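Local atomic coordinates of PilX (Neisseria meningitidis, PDB entry 2OPE), a protein that is a minor type IV pilin that probably modulates the virulence properties of the pili, including adhesion and bacterial aggregation. Residues A[77-82]-A[106-111]; A[101-106]-A[116-121]. All coordinates share one frame; numbering follows the deposited sequence.

Interaction 1. Residues A[77-82]-A[106-111]; sequences VGVPKT and SARAHL
With chi1 at 173°, Val77 points CG1 away from its own N, which sends one methyl to the last turn of the helix 104-109 and the other to His110 just beyond it. CG1 meets Ala107 CB at 4.1 Å and also brushes Arg108 CG. CG2 lies 3.4 Å from His110 CE1, at the edge of the imidazole and near its plane. Val79 takes another rotamer: CG1 lies beside the backbone N (chi1 -60°), anti to the carbonyl carbon, and CG2 lies between the two. Its CG1 packs on Ala107 CB at 3.9 Å. Its CG2 meets Arg108 NH2 obliquely at 3.6 Å, where the extended arginine chain crosses the valine at about a right angle. Ala107 CB is thus touched by one methyl from each valine.

The imidazole is fixed from its own side of the contact. His110 ND1 donates to Ala107 O at 2.7 Å, with the acceptor in the ring plane. His110 N binds the same oxygen. His110 has positive phi and ends the helix in a Schellman motif, in which Leu111 N reaches back to Ser106 O. Trp91, on the neighbouring strand 89-93, stacks on the imidazole.

The chemistry across the contact is mainly apolar, with valine methyls against an alanine, an arginine's CG and NH2 and an imidazole edge. The hydrogen bonds stay within the helix end, and strand and helix meet by van der Waals packing.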
ATOM      1  N   VAL A  77      -0.070  -1.173   2.138  1.00 43.67           N
ATOM      2  CA  VAL A  77       0.260  -0.228   3.206  1.00 43.60           C
ATOM      3  C   VAL A  77       1.588   0.499   2.860  1.00 44.09           C
ATOM      4  O   VAL A  77       2.570  -0.113   2.486  1.00 44.35           O
ATOM      5  CB  VAL A  77       0.339  -1.003   4.559  1.00 43.95           C
ATOM      6  CG1 VAL A  77       0.825  -0.164   5.678  1.00 43.02           C
ATOM      7  CG2 VAL A  77      -1.022  -1.607   4.902  1.00 43.12           C
ATOM      8  N   GLY A  78       1.609   1.824   2.922  1.00 45.41           N
ATOM      9  CA  GLY A  78       2.851   2.538   2.622  1.00 44.98           C
ATOM     10  C   GLY A  78       3.210   3.284   3.895  1.00 45.85           C
ATOM     11  O   GLY A  78       2.430   4.105   4.368  1.00 45.35           O
ATOM     12  N   VAL A  79       4.362   2.999   4.498  1.00 45.30           N
ATOM     13  CA  VAL A  79       4.694   3.725   5.728  1.00 43.16           C
ATOM     14  C   VAL A  79       6.143   4.141   5.730  1.00 45.24           C
ATOM     15  O   VAL A  79       6.982   3.551   5.020  1.00 46.17           O
ATOM     16  CB  VAL A  79       4.351   2.902   7.002  1.00 44.21           C
ATOM     17  CG1 VAL A  79       2.853   2.595   7.022  1.00 41.83           C
ATOM     18  CG2 VAL A  79       5.245   1.599   7.137  1.00 41.79           C
ATOM     19  N   PRO A  80       6.452   5.186   6.499  1.00 45.32           N
ATOM     20  CA  PRO A  80       7.805   5.701   6.525  1.00 45.85           C
ATOM     21  C   PRO A  80       8.762   4.673   7.140  1.00 46.73           C
ATOM     22  O   PRO A  80       8.359   3.943   8.032  1.00 47.48           O
ATOM     23  CB  PRO A  80       7.677   6.925   7.440  1.00 46.20           C
ATOM     24  CG  PRO A  80       6.217   7.265   7.428  1.00 43.81           C
ATOM     25  CD  PRO A  80       5.523   5.993   7.314  1.00 43.96           C
ATOM     26  N   LYS A  81       9.994   4.610   6.643  1.00 45.70           N
ATOM     27  CA  LYS A  81      11.057   3.817   7.254  1.00 47.29           C
ATOM     28  C   LYS A  81      11.285   4.200   8.725  1.00 48.64           C
ATOM     29  O   LYS A  81      11.185   5.372   9.099  1.00 48.55           O
ATOM     30  CB  LYS A  81      12.365   4.003   6.479  1.00 46.53           C
ATOM     31  CG  LYS A  81      12.488   3.037   5.317  1.00 46.86           C
ATOM     32  CD  LYS A  81      13.389   3.546   4.215  1.00 46.53           C
ATOM     33  CE  LYS A  81      13.910   2.400   3.355  1.00 45.63           C
ATOM     34  NZ  LYS A  81      12.835   1.456   3.026  1.00 45.28           N
ATOM     35  N   THR A  82      11.632   3.195   9.527  1.00 50.23           N
ATOM     36  CA  THR A  82      11.791   3.327  10.967  1.00 51.47           C
ATOM     37  C   THR A  82      12.863   4.345  11.291  1.00 52.01           C
ATOM     38  O   THR A  82      13.987   4.245  10.791  1.00 49.58           O
ATOM     39  CB  THR A  82      12.158   1.955  11.621  1.00 52.01           C
ATOM     40  OG1 THR A  82      10.979   1.138  11.698  1.00 53.89           O
ATOM     41  CG2 THR A  82      12.698   2.141  13.031  1.00 52.34           C
ATOM     42  N   SER A 106      -2.361   4.037  11.828  1.00 47.91           N
ATOM     43  CA  SER A 106      -3.646   4.182  11.114  1.00 46.95           C
ATOM     44  C   SER A 106      -3.638   3.508   9.716  1.00 46.99           C
ATOM     45  O   SER A 106      -4.669   3.023   9.241  1.00 45.24           O
ATOM     46  CB  SER A 106      -3.995   5.671  10.919  1.00 47.84           C
ATOM     47  OG  SER A 106      -3.951   6.418  12.125  1.00 50.87           O
ATOM     48  N   ALA A 107      -2.489   3.551   9.031  1.00 46.31           N
ATOM     49  CA  ALA A 107      -2.330   2.824   7.768  1.00 46.02           C
ATOM     50  C   ALA A 107      -2.353   1.304   8.005  1.00 46.16           C
ATOM     51  O   ALA A 107      -3.036   0.571   7.285  1.00 48.15           O
ATOM     52  CB  ALA A 107      -1.042   3.240   7.069  1.00 46.27           C
ATOM     53  N   ARG A 108      -1.639   0.819   9.021  1.00 43.88           N
ATOM     54  CA  ARG A 108      -1.648  -0.618   9.288  1.00 44.39           C
ATOM     55  C   ARG A 108      -3.012  -1.084   9.744  1.00 44.82           C
ATOM     56  O   ARG A 108      -3.372  -2.254   9.509  1.00 44.28           O
ATOM     57  CB  ARG A 108      -0.583  -1.026  10.300  1.00 43.71           C
ATOM     58  CG  ARG A 108       0.846  -0.730   9.822  1.00 44.73           C
ATOM     59  CD  ARG A 108       1.899  -1.293  10.787  1.00 44.45           C
ATOM     60  NE  ARG A 108       3.249  -1.108  10.237  1.00 44.61           N
ATOM     61  CZ  ARG A 108       3.769  -1.812   9.224  1.00 45.94           C
ATOM     62  NH1 ARG A 108       3.065  -2.783   8.589  1.00 44.93           N
ATOM     63  NH2 ARG A 108       5.012  -1.539   8.840  1.00 45.96           N
ATOM     64  N   ALA A 109      -3.761  -0.177  10.376  1.00 44.75           N
ATOM     65  CA  ALA A 109      -5.154  -0.452  10.817  1.00 46.40           C
ATOM     66  C   ALA A 109      -6.249  -0.221   9.719  1.00 46.72           C
ATOM     67  O   ALA A 109      -7.420  -0.643   9.879  1.00 46.88           O
ATOM     68  CB  ALA A 109      -5.483   0.287  12.108  1.00 44.77           C
ATOM     69  N   HIS A 110      -5.835   0.343   8.579  1.00 45.44           N
ATOM     70  CA  HIS A 110      -6.741   0.563   7.448  1.00 46.72           C
ATOM     71  C   HIS A 110      -7.917   1.368   7.882  1.00 47.06           C
ATOM     72  O   HIS A 110      -9.058   1.056   7.558  1.00 48.33           O
ATOM     73  CB  HIS A 110      -7.243  -0.729   6.783  1.00 44.90           C
ATOM     74  CG  HIS A 110      -6.153  -1.678   6.436  1.00 44.53           C
ATOM     75  ND1 HIS A 110      -4.826  -1.337   6.533  1.00 46.06           N
ATOM     76  CD2 HIS A 110      -6.179  -2.950   5.992  1.00 45.38           C
ATOM     77  CE1 HIS A 110      -4.074  -2.357   6.160  1.00 45.28           C
ATOM     78  NE2 HIS A 110      -4.873  -3.352   5.840  1.00 46.96           N
ATOM     79  N   LEU A 111      -7.633   2.404   8.646  1.00 47.57           N
ATOM     80  CA  LEU A 111      -8.685   3.307   9.068  1.00 46.97           C
ATOM     81  C   LEU A 111      -9.128   4.130   7.846  1.00 47.72           C
ATOM     82  O   LEU A 111      -8.336   4.349   6.906  1.00 46.82           O
ATOM     83  CB  LEU A 111      -8.185   4.187  10.216  1.00 45.43           C
ATOM     84  CG  LEU A 111      -7.951   3.448  11.571  1.00 44.36           C
ATOM     85  CD1 LEU A 111      -7.496   4.412  12.692  1.00 44.02           C
ATOM     86  CD2 LEU A 111      -9.133   2.601  12.070  1.00 42.96           C
TER

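Interaction 2. Residues A[101-106]-A[116-121]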
ATOM      1  N   CYS A 101      -2.975   8.907   5.394  1.00 49.34           N
ATOM      2  CA  CYS A 101      -3.046   8.699   6.846  1.00 49.28           C
ATOM      3  C   CYS A 101      -2.074   9.565   7.564  1.00 48.61           C
ATOM      4  O   CYS A 101      -1.005   9.887   7.020  1.00 48.26           O
ATOM      5  CB  CYS A 101      -2.759   7.257   7.217  1.00 48.92           C
ATOM      6  SG  CYS A 101      -3.789   6.152   6.358  1.00 49.31           S
ATOM      7  N   ARG A 102      -2.458   9.936   8.792  1.00 47.85           N
ATOM      8  CA  ARG A 102      -1.683  10.894   9.588  1.00 47.18           C
ATOM      9  C   ARG A 102      -0.555  10.203  10.328  1.00 45.94           C
ATOM     10  O   ARG A 102       0.379  10.870  10.745  1.00 45.48           O
ATOM     11  CB  ARG A 102      -2.564  11.713  10.536  1.00 47.77           C
ATOM     12  CG  ARG A 102      -3.536  12.709   9.830  1.00 49.17           C
ATOM     13  CD  ARG A 102      -2.846  13.905   9.132  1.00 51.17           C
ATOM     14  NE  ARG A 102      -2.114  14.745  10.091  1.00 54.75           N
ATOM     15  CZ  ARG A 102      -1.373  15.817   9.788  1.00 55.57           C
ATOM     16  NH1 ARG A 102      -1.227  16.238   8.534  1.00 56.21           N
ATOM     17  NH2 ARG A 102      -0.763  16.479  10.757  1.00 56.74           N
ATOM     18  N   ASP A 103      -0.606   8.869  10.409  1.00 45.97           N
ATOM     19  CA  ASP A 103       0.424   8.056  11.110  1.00 45.84           C
ATOM     20  C   ASP A 103       0.399   6.634  10.594  1.00 46.72           C
ATOM     21  O   ASP A 103      -0.663   6.157  10.177  1.00 48.57           O
ATOM     22  CB  ASP A 103       0.139   7.999  12.592  1.00 47.15           C
ATOM     23  CG  ASP A 103      -1.308   7.645  12.883  1.00 48.74           C
ATOM     24  OD1 ASP A 103      -2.136   8.570  12.900  1.00 50.21           O
ATOM     25  OD2 ASP A 103      -1.642   6.447  13.059  1.00 49.92           O
ATOM     26  N   ALA A 104       1.552   5.957  10.666  1.00 45.28           N
ATOM     27  CA  ALA A 104       1.725   4.545  10.281  1.00 44.15           C
ATOM     28  C   ALA A 104       0.762   3.545  10.920  1.00 44.83           C
ATOM     29  O   ALA A 104       0.314   2.631  10.247  1.00 45.05           O
ATOM     30  CB  ALA A 104       3.199   4.084  10.523  1.00 44.99           C
ATOM     31  N   ALA A 105       0.444   3.714  12.205  1.00 44.65           N
ATOM     32  CA  ALA A 105      -0.495   2.844  12.858  1.00 45.70           C
ATOM     33  C   ALA A 105      -1.825   2.846  12.126  1.00 48.21           C
ATOM     34  O   ALA A 105      -2.364   1.771  11.852  1.00 49.70           O
ATOM     35  CB  ALA A 105      -0.697   3.248  14.310  1.00 46.75           C
ATOM     36  N   SER A 106      -2.361   4.037  11.828  1.00 47.91           N
ATOM     37  CA  SER A 106      -3.646   4.182  11.114  1.00 46.95           C
ATOM     38  C   SER A 106      -3.638   3.508   9.716  1.00 46.99           C
ATOM     39  O   SER A 106      -4.669   3.023   9.241  1.00 45.24           O
ATOM     40  CB  SER A 106      -3.995   5.671  10.919  1.00 47.84           C
ATOM     41  OG  SER A 106      -3.951   6.418  12.125  1.00 50.87           O
ATOM     42  N   SER A 116      -9.585  13.473  15.859  1.00 47.31           N
ATOM     43  CA  SER A 116      -8.551  14.366  16.308  1.00 47.94           C
ATOM     44  C   SER A 116      -7.527  14.339  15.182  1.00 48.51           C
ATOM     45  O   SER A 116      -7.914  14.529  14.007  1.00 49.16           O
ATOM     46  CB  SER A 116      -8.026  13.927  17.668  1.00 48.48           C
ATOM     47  OG  SER A 116      -9.107  14.001  18.616  1.00 48.14           O
ATOM     48  N   ASP A 117      -6.262  14.076  15.472  1.00 48.01           N
ATOM     49  CA  ASP A 117      -5.291  14.053  14.373  1.00 47.60           C
ATOM     50  C   ASP A 117      -4.708  12.660  14.117  1.00 46.46           C
ATOM     51  O   ASP A 117      -3.563  12.519  13.729  1.00 45.01           O
ATOM     52  CB  ASP A 117      -4.237  15.154  14.560  1.00 49.20           C
ATOM     53  CG  ASP A 117      -4.832  16.589  14.328  1.00 50.81           C
ATOM     54  OD1 ASP A 117      -5.343  16.891  13.207  1.00 51.40           O
ATOM     55  OD2 ASP A 117      -4.802  17.415  15.268  1.00 50.95           O
ATOM     56  N   VAL A 118      -5.553  11.638  14.296  1.00 45.49           N
ATOM     57  CA  VAL A 118      -5.197  10.233  14.119  1.00 44.14           C
ATOM     58  C   VAL A 118      -6.148   9.696  13.071  1.00 45.33           C
ATOM     59  O   VAL A 118      -7.331  10.098  13.052  1.00 46.40           O
ATOM     60  CB  VAL A 118      -5.438   9.410  15.459  1.00 43.41           C
ATOM     61  CG1 VAL A 118      -5.210   7.905  15.251  1.00 39.94           C
ATOM     62  CG2 VAL A 118      -4.615   9.967  16.626  1.00 39.92           C
ATOM     63  N   GLY A 119      -5.666   8.803  12.199  1.00 45.63           N
ATOM     64  CA  GLY A 119      -6.548   8.113  11.267  1.00 44.01           C
ATOM     65  C   GLY A 119      -6.163   8.447   9.856  1.00 45.35           C
ATOM     66  O   GLY A 119      -5.034   8.883   9.615  1.00 45.84           O
ATOM     67  N   CYS A 120      -7.099   8.246   8.917  1.00 45.81           N
ATOM     68  CA  CYS A 120      -6.872   8.453   7.473  1.00 46.40           C
ATOM     69  C   CYS A 120      -8.054   9.163   6.838  1.00 46.53           C
ATOM     70  O   CYS A 120      -9.177   9.137   7.391  1.00 46.00           O
ATOM     71  CB  CYS A 120      -6.668   7.105   6.749  1.00 47.53           C
ATOM     72  SG  CYS A 120      -5.470   5.981   7.544  1.00 48.39           S
ATOM     73  N   GLU A 121      -7.819   9.790   5.678  1.00 46.36           N
ATOM     74  CA  GLU A 121      -8.942  10.213   4.839  1.00 46.53           C
ATOM     75  C   GLU A 121      -8.895   9.716   3.385  1.00 46.06           C
ATOM     76  O   GLU A 121      -7.811   9.655   2.777  1.00 46.27           O
ATOM     77  CB  GLU A 121      -9.175  11.729   4.899  1.00 47.72           C
ATOM     78  CG  GLU A 121      -7.992  12.494   5.294  1.00 50.78           C
ATOM     79  CD  GLU A 121      -8.179  13.988   5.181  1.00 52.96           C
ATOM     80  OE1 GLU A 121      -7.141  14.680   5.230  1.00 54.32           O
ATOM     81  OE2 GLU A 121      -9.332  14.476   5.029  1.00 53.99           O
TER
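The Asp103 carboxylate turns OD1 to Val118 and Gly119 and OD2 to Ser106. Ser106 N donates to Asp103 OD2 on its anti side, 34° out of the carboxylate plane, at 2.8 Å. This is the N-cap bond of the helix 104-109. OD1 lies 3.6 Å from Gly119 N and rests near Val118 CA and CG1. Ser106 OG comes 3.7 Å from Val118 CG1, and its CB packs on Gly119 CA. The guanidinium of Arg102 is reached by a chain bent at chi2 and chi3. Its NE stays 5.0 Å from Asp117 OD1, so any attraction between these opposite charges is probably modest. The arginine instead touches through its aliphatic root, where CB lies 3.4 Å from Asp117 O.

One backbone bond crosses the contact: Arg102 N donates to Gly119 O at 2.9 Å (N-H...O 170°). Gly119 O also receives a CA-H contact from Cys101. The backbone angles of Gly119, with positive phi, suit glycine. The chain turns a corner here.

Beside this corner, Cys101 and Cys120 form an antiparallel non-hydrogen-bonded pair with CA atoms 3.9 Å apart. Both side chains lie on the same face of the sheet. Their SG atoms are joined at 2.1 Å, with a disulfide torsion of 99°. Trp91 touches both cysteines, and Ser106 CB packs against Cys120 SG.

The arrangement is a cross-strand disulfide beside a capped helix. It closes the C-terminal disulfide-bonded loop, the D-region characteristic of type IV pilins, onto the edge of the antiparallel sheet.

How the interactions relate
Both contacts use the helix 104-109. Ser106 lies in a segment of both but touches across only interaction 2. Interaction 1 is the more buried and lies nearer the centre of the chain. It packs the later part of the helix on the strand 74-80, second in the sheet. Interaction 2 is partly exposed. It ties the start of the helix and the strand before it to Val118-Gly119 and the strand 120-122, one of the sheet's two outer strands. The chemistry changes accordingly, from apolar packing to a covalent link and a backbone bond, with a polar cap beside them. Their centres are about 9 Å apart, and the contacts touch: Val79 CG1 meets Ala104 CB, and Ala107 CA lies against Cys101 SG.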